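Local coordinates for protein HRI1 (Saccharomyces cerevisiae, PDB 3RBY) that is of unknown function and non-essential, but interacts with HRR25 and may interact with SEC72, at residues 216-228 with 231-243. Numbering follows the deposited sequence.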
ATOM      1  N   ASN A 216      -5.733 -24.431 -19.562  1.00 48.40           N
ATOM      2  CA  ASN A 216      -6.221 -25.689 -18.965  1.00 51.78           C
ATOM      3  C   ASN A 216      -5.139 -26.767 -18.807  1.00 49.68           C
ATOM      4  O   ASN A 216      -5.426 -27.873 -18.326  1.00 48.20           O
ATOM      5  CB  ASN A 216      -7.432 -26.256 -19.730  1.00 55.01           C
ATOM      6  CG  ASN A 216      -7.059 -26.834 -21.112  1.00 54.95           C
ATOM      7  OD1 ASN A 216      -6.059 -26.448 -21.718  1.00 55.66           O
ATOM      8  ND2 ASN A 216      -7.888 -27.747 -21.612  1.00 55.30           N
ATOM      9  N   LYS A 217      -3.909 -26.458 -19.231  1.00 43.44           N
ATOM     10  CA  LYS A 217      -2.781 -27.373 -19.019  1.00 47.35           C
ATOM     11  C   LYS A 217      -1.987 -26.966 -17.770  1.00 48.05           C
ATOM     12  O   LYS A 217      -0.914 -27.514 -17.502  1.00 46.43           O
ATOM     13  CB  LYS A 217      -1.848 -27.409 -20.230  1.00 44.19           C
ATOM     14  CG  LYS A 217      -2.387 -28.103 -21.483  1.00 44.91           C
ATOM     15  CD  LYS A 217      -1.366 -27.922 -22.631  1.00 49.72           C
ATOM     16  CE  LYS A 217      -1.633 -28.826 -23.843  1.00 53.43           C
ATOM     17  NZ  LYS A 217      -2.498 -28.181 -24.875  1.00 57.34           N
ATOM     18  N   ILE A 218      -2.513 -25.993 -17.027  1.00 46.66           N
ATOM     19  CA  ILE A 218      -1.904 -25.550 -15.781  1.00 43.36           C
ATOM     20  C   ILE A 218      -2.704 -26.039 -14.583  1.00 41.99           C
ATOM     21  O   ILE A 218      -3.905 -25.761 -14.469  1.00 45.20           O
ATOM     22  CB  ILE A 218      -1.819 -24.035 -15.715  1.00 39.81           C
ATOM     23  CG1 ILE A 218      -1.245 -23.497 -17.027  1.00 42.87           C
ATOM     24  CG2 ILE A 218      -0.987 -23.624 -14.527  1.00 41.19           C
ATOM     25  CD1 ILE A 218      -0.851 -22.034 -16.970  1.00 42.01           C
ATOM     26  N   PRO A 219      -2.043 -26.772 -13.677  1.00 39.17           N
ATOM     27  CA  PRO A 219      -2.755 -27.361 -12.531  1.00 39.95           C
ATOM     28  C   PRO A 219      -3.359 -26.244 -11.659  1.00 42.37           C
ATOM     29  O   PRO A 219      -2.736 -25.185 -11.499  1.00 39.48           O
ATOM     30  CB  PRO A 219      -1.656 -28.131 -11.787  1.00 41.09           C
ATOM     31  CG  PRO A 219      -0.527 -28.303 -12.810  1.00 40.52           C
ATOM     32  CD  PRO A 219      -0.596 -27.054 -13.650  1.00 40.11           C
ATOM     33  N   GLN A 220      -4.562 -26.477 -11.136  1.00 37.54           N
ATOM     34  CA  GLN A 220      -5.333 -25.448 -10.447  1.00 42.76           C
ATOM     35  C   GLN A 220      -5.715 -25.901  -9.037  1.00 44.14           C
ATOM     36  O   GLN A 220      -6.424 -25.196  -8.320  1.00 46.17           O
ATOM     37  CB  GLN A 220      -6.619 -25.118 -11.247  1.00 42.37           C
ATOM     38  CG  GLN A 220      -6.397 -24.372 -12.575  1.00 41.32           C
ATOM     39  CD  GLN A 220      -7.402 -24.777 -13.667  1.00 50.67           C
ATOM     40  OE1 GLN A 220      -8.590 -25.036 -13.390  1.00 50.73           O
ATOM     41  NE2 GLN A 220      -6.924 -24.831 -14.915  1.00 46.23           N
ATOM     42  N   SER A 221      -5.266 -27.090  -8.653  1.00 39.72           N
ATOM     43  CA  SER A 221      -5.558 -27.636  -7.331  1.00 42.42           C
ATOM     44  C   SER A 221      -4.296 -28.286  -6.776  1.00 44.92           C
ATOM     45  O   SER A 221      -3.603 -29.019  -7.493  1.00 44.54           O
ATOM     46  CB  SER A 221      -6.682 -28.675  -7.414  1.00 43.17           C
ATOM     47  OG  SER A 221      -6.784 -29.437  -6.218  1.00 47.04           O
ATOM     48  N   TYR A 222      -4.001 -28.040  -5.505  1.00 40.10           N
ATOM     49  CA  TYR A 222      -2.724 -28.467  -4.947  1.00 41.44           C
ATOM     50  C   TYR A 222      -2.933 -29.310  -3.702  1.00 46.41           C
ATOM     51  O   TYR A 222      -2.017 -29.515  -2.900  1.00 49.51           O
ATOM     52  CB  TYR A 222      -1.863 -27.237  -4.695  1.00 42.27           C
ATOM     53  CG  TYR A 222      -2.033 -26.277  -5.846  1.00 40.99           C
ATOM     54  CD1 TYR A 222      -2.922 -25.218  -5.766  1.00 43.59           C
ATOM     55  CD2 TYR A 222      -1.377 -26.491  -7.051  1.00 42.04           C
ATOM     56  CE1 TYR A 222      -3.111 -24.365  -6.832  1.00 40.39           C
ATOM     57  CE2 TYR A 222      -1.557 -25.650  -8.120  1.00 42.35           C
ATOM     58  CZ  TYR A 222      -2.424 -24.587  -8.011  1.00 42.65           C
ATOM     59  OH  TYR A 222      -2.600 -23.740  -9.091  1.00 39.61           O
ATOM     60  N   GLU A 223      -4.152 -29.827  -3.586  1.00 47.14           N
ATOM     61  CA  GLU A 223      -4.513 -30.743  -2.516  1.00 57.03           C
ATOM     62  C   GLU A 223      -3.907 -32.132  -2.711  1.00 56.47           C
ATOM     63  O   GLU A 223      -3.826 -32.651  -3.836  1.00 50.85           O
ATOM     64  CB  GLU A 223      -6.041 -30.848  -2.389  1.00 57.11           C
ATOM     65  CG  GLU A 223      -6.699 -29.554  -1.916  1.00 60.57           C
ATOM     66  CD  GLU A 223      -5.942 -28.907  -0.750  1.00 62.42           C
ATOM     67  OE1 GLU A 223      -6.063 -29.382   0.402  1.00 60.96           O
ATOM     68  OE2 GLU A 223      -5.214 -27.917  -0.992  1.00 65.49           O
ATOM     69  N   ASN A 224      -3.467 -32.720  -1.603  1.00 54.62           N
ATOM     70  CA  ASN A 224      -3.042 -34.116  -1.604  1.00 59.71           C
ATOM     71  C   ASN A 224      -1.951 -34.399  -2.632  1.00 56.41           C
ATOM     72  O   ASN A 224      -2.001 -35.381  -3.385  1.00 53.50           O
ATOM     73  CB  ASN A 224      -4.254 -35.035  -1.794  1.00 56.04           C
ATOM     74  CG  ASN A 224      -5.370 -34.740  -0.793  1.00 62.80           C
ATOM     75  OD1 ASN A 224      -5.276 -35.097   0.384  1.00 67.95           O
ATOM     76  ND2 ASN A 224      -6.431 -34.088  -1.260  1.00 58.27           N
ATOM     77  N   LEU A 225      -0.967 -33.509  -2.653  1.00 52.82           N
ATOM     78  CA  LEU A 225       0.238 -33.711  -3.430  1.00 47.59           C
ATOM     79  C   LEU A 225       1.374 -33.863  -2.435  1.00 46.94           C
ATOM     80  O   LEU A 225       1.175 -33.697  -1.232  1.00 46.87           O
ATOM     81  CB  LEU A 225       0.486 -32.515  -4.337  1.00 45.24           C
ATOM     82  CG  LEU A 225      -0.549 -32.272  -5.431  1.00 44.98           C
ATOM     83  CD1 LEU A 225      -0.177 -31.041  -6.247  1.00 38.15           C
ATOM     84  CD2 LEU A 225      -0.639 -33.492  -6.329  1.00 42.95           C
ATOM     85  N   LYS A 226       2.558 -34.202  -2.920  1.00 46.35           N
ATOM     86  CA  LYS A 226       3.745 -34.109  -2.073  1.00 47.06           C
ATOM     87  C   LYS A 226       4.915 -33.695  -2.938  1.00 44.25           C
ATOM     88  O   LYS A 226       4.802 -33.695  -4.171  1.00 43.00           O
ATOM     89  CB  LYS A 226       4.027 -35.420  -1.326  1.00 46.40           C
ATOM     90  CG  LYS A 226       4.066 -36.650  -2.208  1.00 48.84           C
ATOM     91  CD  LYS A 226       4.339 -37.919  -1.389  1.00 57.41           C
ATOM     92  CE  LYS A 226       4.347 -39.139  -2.297  1.00 62.54           C
ATOM     93  NZ  LYS A 226       3.109 -39.183  -3.139  1.00 71.19           N
ATOM     94  N   LYS A 227       6.019 -33.307  -2.300  1.00 41.94           N
ATOM     95  CA  LYS A 227       7.190 -32.889  -3.048  1.00 41.25           C
ATOM     96  C   LYS A 227       7.633 -34.072  -3.890  1.00 43.20           C
ATOM     97  O   LYS A 227       7.752 -35.197  -3.386  1.00 43.82           O
ATOM     98  CB  LYS A 227       8.318 -32.448  -2.114  1.00 37.53           C
ATOM     99  CG  LYS A 227       9.504 -31.864  -2.878  1.00 41.87           C
ATOM    100  CD  LYS A 227      10.592 -31.340  -1.931  1.00 40.53           C
ATOM    101  CE  LYS A 227      11.719 -30.691  -2.732  1.00 39.90           C
ATOM    102  NZ  LYS A 227      12.806 -30.106  -1.867  1.00 40.21           N
ATOM    103  N   GLY A 228       7.856 -33.829  -5.174  1.00 40.40           N
ATOM    104  CA  GLY A 228       8.239 -34.898  -6.077  1.00 41.64           C
ATOM    105  C   GLY A 228       7.076 -35.499  -6.855  1.00 44.63           C
ATOM    106  O   GLY A 228       7.295 -36.205  -7.845  1.00 45.08           O
ATOM    107  N   VAL A 231       2.180 -34.136 -11.562  1.00 39.05           N
ATOM    108  CA  VAL A 231       0.800 -33.772 -11.807  1.00 42.86           C
ATOM    109  C   VAL A 231       0.608 -33.570 -13.295  1.00 41.18           C
ATOM    110  O   VAL A 231       1.355 -32.806 -13.922  1.00 43.74           O
ATOM    111  CB  VAL A 231       0.414 -32.499 -11.049  1.00 39.34           C
ATOM    112  CG1 VAL A 231      -1.014 -32.097 -11.388  1.00 41.82           C
ATOM    113  CG2 VAL A 231       0.582 -32.729  -9.554  1.00 36.55           C
ATOM    114  N   THR A 232      -0.385 -34.258 -13.856  1.00 41.62           N
ATOM    115  CA  THR A 232      -0.680 -34.127 -15.281  1.00 44.37           C
ATOM    116  C   THR A 232      -2.005 -33.395 -15.524  1.00 41.76           C
ATOM    117  O   THR A 232      -3.078 -33.810 -15.049  1.00 37.80           O
ATOM    118  CB  THR A 232      -0.669 -35.489 -16.005  1.00 45.53           C
ATOM    119  OG1 THR A 232       0.589 -36.142 -15.784  1.00 44.75           O
ATOM    120  CG2 THR A 232      -0.888 -35.292 -17.509  1.00 45.91           C
ATOM    121  N   SER A 233      -1.909 -32.293 -16.258  1.00 43.43           N
ATOM    122  CA  SER A 233      -3.074 -31.497 -16.627  1.00 45.71           C
ATOM    123  C   SER A 233      -3.190 -31.487 -18.150  1.00 48.62           C
ATOM    124  O   SER A 233      -2.408 -30.809 -18.829  1.00 45.47           O
ATOM    125  CB  SER A 233      -2.934 -30.063 -16.105  1.00 44.58           C
ATOM    126  OG  SER A 233      -4.104 -29.316 -16.366  1.00 44.71           O
ATOM    127  N   ASN A 234      -4.151 -32.245 -18.683  1.00 50.26           N
ATOM    128  CA  ASN A 234      -4.366 -32.310 -20.132  1.00 50.39           C
ATOM    129  C   ASN A 234      -3.092 -32.659 -20.896  1.00 46.90           C
ATOM    130  O   ASN A 234      -2.657 -31.917 -21.786  1.00 44.29           O
ATOM    131  CB  ASN A 234      -4.962 -30.991 -20.659  1.00 52.16           C
ATOM    132  CG  ASN A 234      -6.469 -30.905 -20.441  1.00 64.07           C
ATOM    133  OD1 ASN A 234      -6.955 -30.017 -19.739  1.00 67.26           O
ATOM    134  ND2 ASN A 234      -7.215 -31.832 -21.049  1.00 64.82           N
ATOM    135  N   GLY A 235      -2.485 -33.781 -20.532  1.00 48.23           N
ATOM    136  CA  GLY A 235      -1.283 -34.235 -21.213  1.00 53.39           C
ATOM    137  C   GLY A 235       0.018 -33.521 -20.860  1.00 53.88           C
ATOM    138  O   GLY A 235       1.100 -34.005 -21.222  1.00 56.92           O
ATOM    139  N   LEU A 236      -0.065 -32.380 -20.169  1.00 50.75           N
ATOM    140  CA  LEU A 236       1.144 -31.680 -19.715  1.00 49.61           C
ATOM    141  C   LEU A 236       1.537 -32.090 -18.284  1.00 47.11           C
ATOM    142  O   LEU A 236       0.733 -31.997 -17.343  1.00 44.46           O
ATOM    143  CB  LEU A 236       0.965 -30.169 -19.794  1.00 44.87           C
ATOM    144  CG  LEU A 236       2.003 -29.378 -20.602  1.00 49.08           C
ATOM    145  CD1 LEU A 236       2.567 -28.246 -19.783  1.00 45.35           C
ATOM    146  CD2 LEU A 236       3.132 -30.248 -21.126  1.00 49.98           C
ATOM    147  N   ASN A 237       2.775 -32.557 -18.134  1.00 47.77           N
ATOM    148  CA  ASN A 237       3.286 -32.981 -16.831  1.00 44.01           C
ATOM    149  C   ASN A 237       3.982 -31.850 -16.089  1.00 43.23           C
ATOM    150  O   ASN A 237       4.748 -31.076 -16.668  1.00 44.66           O
ATOM    151  CB  ASN A 237       4.234 -34.162 -16.982  1.00 47.66           C
ATOM    152  CG  ASN A 237       3.532 -35.408 -17.476  1.00 54.97           C
ATOM    153  OD1 ASN A 237       2.303 -35.463 -17.514  1.00 52.29           O
ATOM    154  ND2 ASN A 237       4.307 -36.421 -17.851  1.00 52.31           N
ATOM    155  N   TRP A 238       3.683 -31.751 -14.805  1.00 42.10           N
ATOM    156  CA  TRP A 238       4.384 -30.832 -13.939  1.00 41.50           C
ATOM    157  C   TRP A 238       4.919 -31.638 -12.789  1.00 41.57           C
ATOM    158  O   TRP A 238       4.308 -32.637 -12.399  1.00 41.80           O
ATOM    159  CB  TRP A 238       3.431 -29.784 -13.384  1.00 38.27           C
ATOM    160  CG  TRP A 238       2.796 -28.959 -14.440  1.00 41.83           C
ATOM    161  CD1 TRP A 238       1.878 -29.370 -15.375  1.00 37.23           C
ATOM    162  CD2 TRP A 238       3.022 -27.568 -14.678  1.00 37.12           C
ATOM    163  NE1 TRP A 238       1.530 -28.312 -16.187  1.00 38.74           N
ATOM    164  CE2 TRP A 238       2.212 -27.193 -15.777  1.00 40.81           C
ATOM    165  CE3 TRP A 238       3.829 -26.602 -14.072  1.00 36.81           C
ATOM    166  CZ2 TRP A 238       2.185 -25.884 -16.275  1.00 37.34           C
ATOM    167  CZ3 TRP A 238       3.814 -25.307 -14.568  1.00 36.64           C
ATOM    168  CH2 TRP A 238       2.993 -24.958 -15.662  1.00 39.15           C
ATOM    169  N   GLU A 239       6.043 -31.185 -12.239  1.00 39.32           N
ATOM    170  CA  GLU A 239       6.611 -31.768 -11.033  1.00 40.78           C
ATOM    171  C   GLU A 239       6.445 -30.782  -9.876  1.00 33.07           C
ATOM    172  O   GLU A 239       6.720 -29.583 -10.023  1.00 37.29           O
ATOM    173  CB  GLU A 239       8.100 -32.081 -11.255  1.00 38.11           C
ATOM    174  CG  GLU A 239       8.725 -32.952 -10.163  1.00 46.44           C
ATOM    175  CD  GLU A 239      10.257 -32.955 -10.204  1.00 53.88           C
ATOM    176  OE1 GLU A 239      10.879 -33.380  -9.192  1.00 52.65           O
ATOM    177  OE2 GLU A 239      10.836 -32.522 -11.238  1.00 50.71           O
ATOM    178  N   VAL A 240       5.976 -31.273  -8.735  1.00 35.59           N
ATOM    179  CA  VAL A 240       5.947 -30.475  -7.509  1.00 37.09           C
ATOM    180  C   VAL A 240       7.369 -30.369  -6.964  1.00 36.45           C
ATOM    181  O   VAL A 240       7.877 -31.327  -6.366  1.00 36.76           O
ATOM    182  CB  VAL A 240       5.094 -31.145  -6.421  1.00 36.80           C
ATOM    183  CG1 VAL A 240       5.246 -30.380  -5.099  1.00 37.17           C
ATOM    184  CG2 VAL A 240       3.625 -31.235  -6.849  1.00 31.63           C
ATOM    185  N   ILE A 241       8.023 -29.228  -7.158  1.00 34.90           N
ATOM    186  CA  ILE A 241       9.423 -29.102  -6.713  1.00 34.41           C
ATOM    187  C   ILE A 241       9.550 -28.476  -5.324  1.00 33.24           C
ATOM    188  O   ILE A 241      10.654 -28.345  -4.770  1.00 35.41           O
ATOM    189  CB  ILE A 241      10.262 -28.308  -7.723  1.00 29.29           C
ATOM    190  CG1 ILE A 241       9.784 -26.846  -7.764  1.00 32.45           C
ATOM    191  CG2 ILE A 241      10.177 -28.956  -9.102  1.00 32.09           C
ATOM    192  CD1 ILE A 241      10.656 -25.901  -8.624  1.00 31.25           C
ATOM    193  N   GLU A 242       8.411 -28.074  -4.775  1.00 31.97           N
ATOM    194  CA  GLU A 242       8.348 -27.498  -3.439  1.00 33.21           C
ATOM    195  C   GLU A 242       6.944 -27.751  -2.869  1.00 37.19           C
ATOM    196  O   GLU A 242       5.925 -27.535  -3.556  1.00 36.60           O
ATOM    197  CB  GLU A 242       8.656 -25.993  -3.484  1.00 33.24           C
ATOM    198  CG  GLU A 242       8.592 -25.315  -2.108  1.00 33.50           C
ATOM    199  CD  GLU A 242       8.936 -23.824  -2.153  1.00 31.05           C
ATOM    200  OE1 GLU A 242       9.404 -23.331  -3.208  1.00 32.43           O
ATOM    201  OE2 GLU A 242       8.739 -23.138  -1.125  1.00 35.27           O
ATOM    202  N   TYR A 243       6.888 -28.221  -1.626  1.00 35.72           N
ATOM    203  CA  TYR A 243       5.611 -28.481  -0.980  1.00 36.02           C
ATOM    204  C   TYR A 243       5.666 -28.251   0.533  1.00 38.47           C
ATOM    205  O   TYR A 243       5.786 -29.204   1.311  1.00 39.96           O
ATOM    206  CB  TYR A 243       5.143 -29.908  -1.285  1.00 35.75           C
ATOM    207  CG  TYR A 243       3.651 -30.108  -1.102  1.00 39.91           C
ATOM    208  CD1 TYR A 243       2.758 -29.737  -2.104  1.00 43.08           C
ATOM    209  CD2 TYR A 243       3.135 -30.662   0.069  1.00 41.32           C
ATOM    210  CE1 TYR A 243       1.384 -29.914  -1.952  1.00 43.39           C
ATOM    211  CE2 TYR A 243       1.754 -30.846   0.236  1.00 48.32           C
ATOM    212  CZ  TYR A 243       0.886 -30.470  -0.781  1.00 49.71           C
ATOM    213  OH  TYR A 243      -0.482 -30.651  -0.632  1.00 54.50           O
TER
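Pro-219 lies over one face of the Trp-238 indole: its CD is 3.5 Å from the centroid of the five-membered ring and 12° off the ring normal, which meets the geometry of a CH-pi contact. At the rim of the same ring, Trp-238 NE1 donates to Lys-217 O (2.9 Å). The acceptor sits 24° out of the ring plane, so this bond is bent although it arrives close to the C=O direction. With OG trans to the backbone N (chi1 -175°), Ser-233 reaches Asn-216 O and donates to it at 2.8 Å from OG, the hydroxyl approaching tilted from the carbonyl plane. Leu-225 fits crosswise against Val-231, Leu-225 CD2 to Val-231 CG2 3.5 Å, while its CD1 lies between Val-231 CG2 and Val-240 CG2. Residues 231-243 form a beta hairpin, closed by a type I' turn from Ser-233 to Leu-236, at one margin of the antiparallel C-terminal sheet; the loop 216-228 packs along it, and Ile-218 and Tyr-222 reach from that loop to Val-170 of strand 166-173. Beyond the hairpin's paired part, Tyr-243 carries its hydroxyl OH to Tyr-222 O (3.0 Å), an acceptor lying in the ring plane, and Lys-226 CA stands over one ring face, 4.2 Å from the centroid. Gly-228 N donates to Val-240 O (2.8 Å), joining the end of the loop to strand 236-244. Next to it, Lys-227 runs extended past the backbone of Ile-241, with Lys-227 CE 3.3 Å from Ile-241 O.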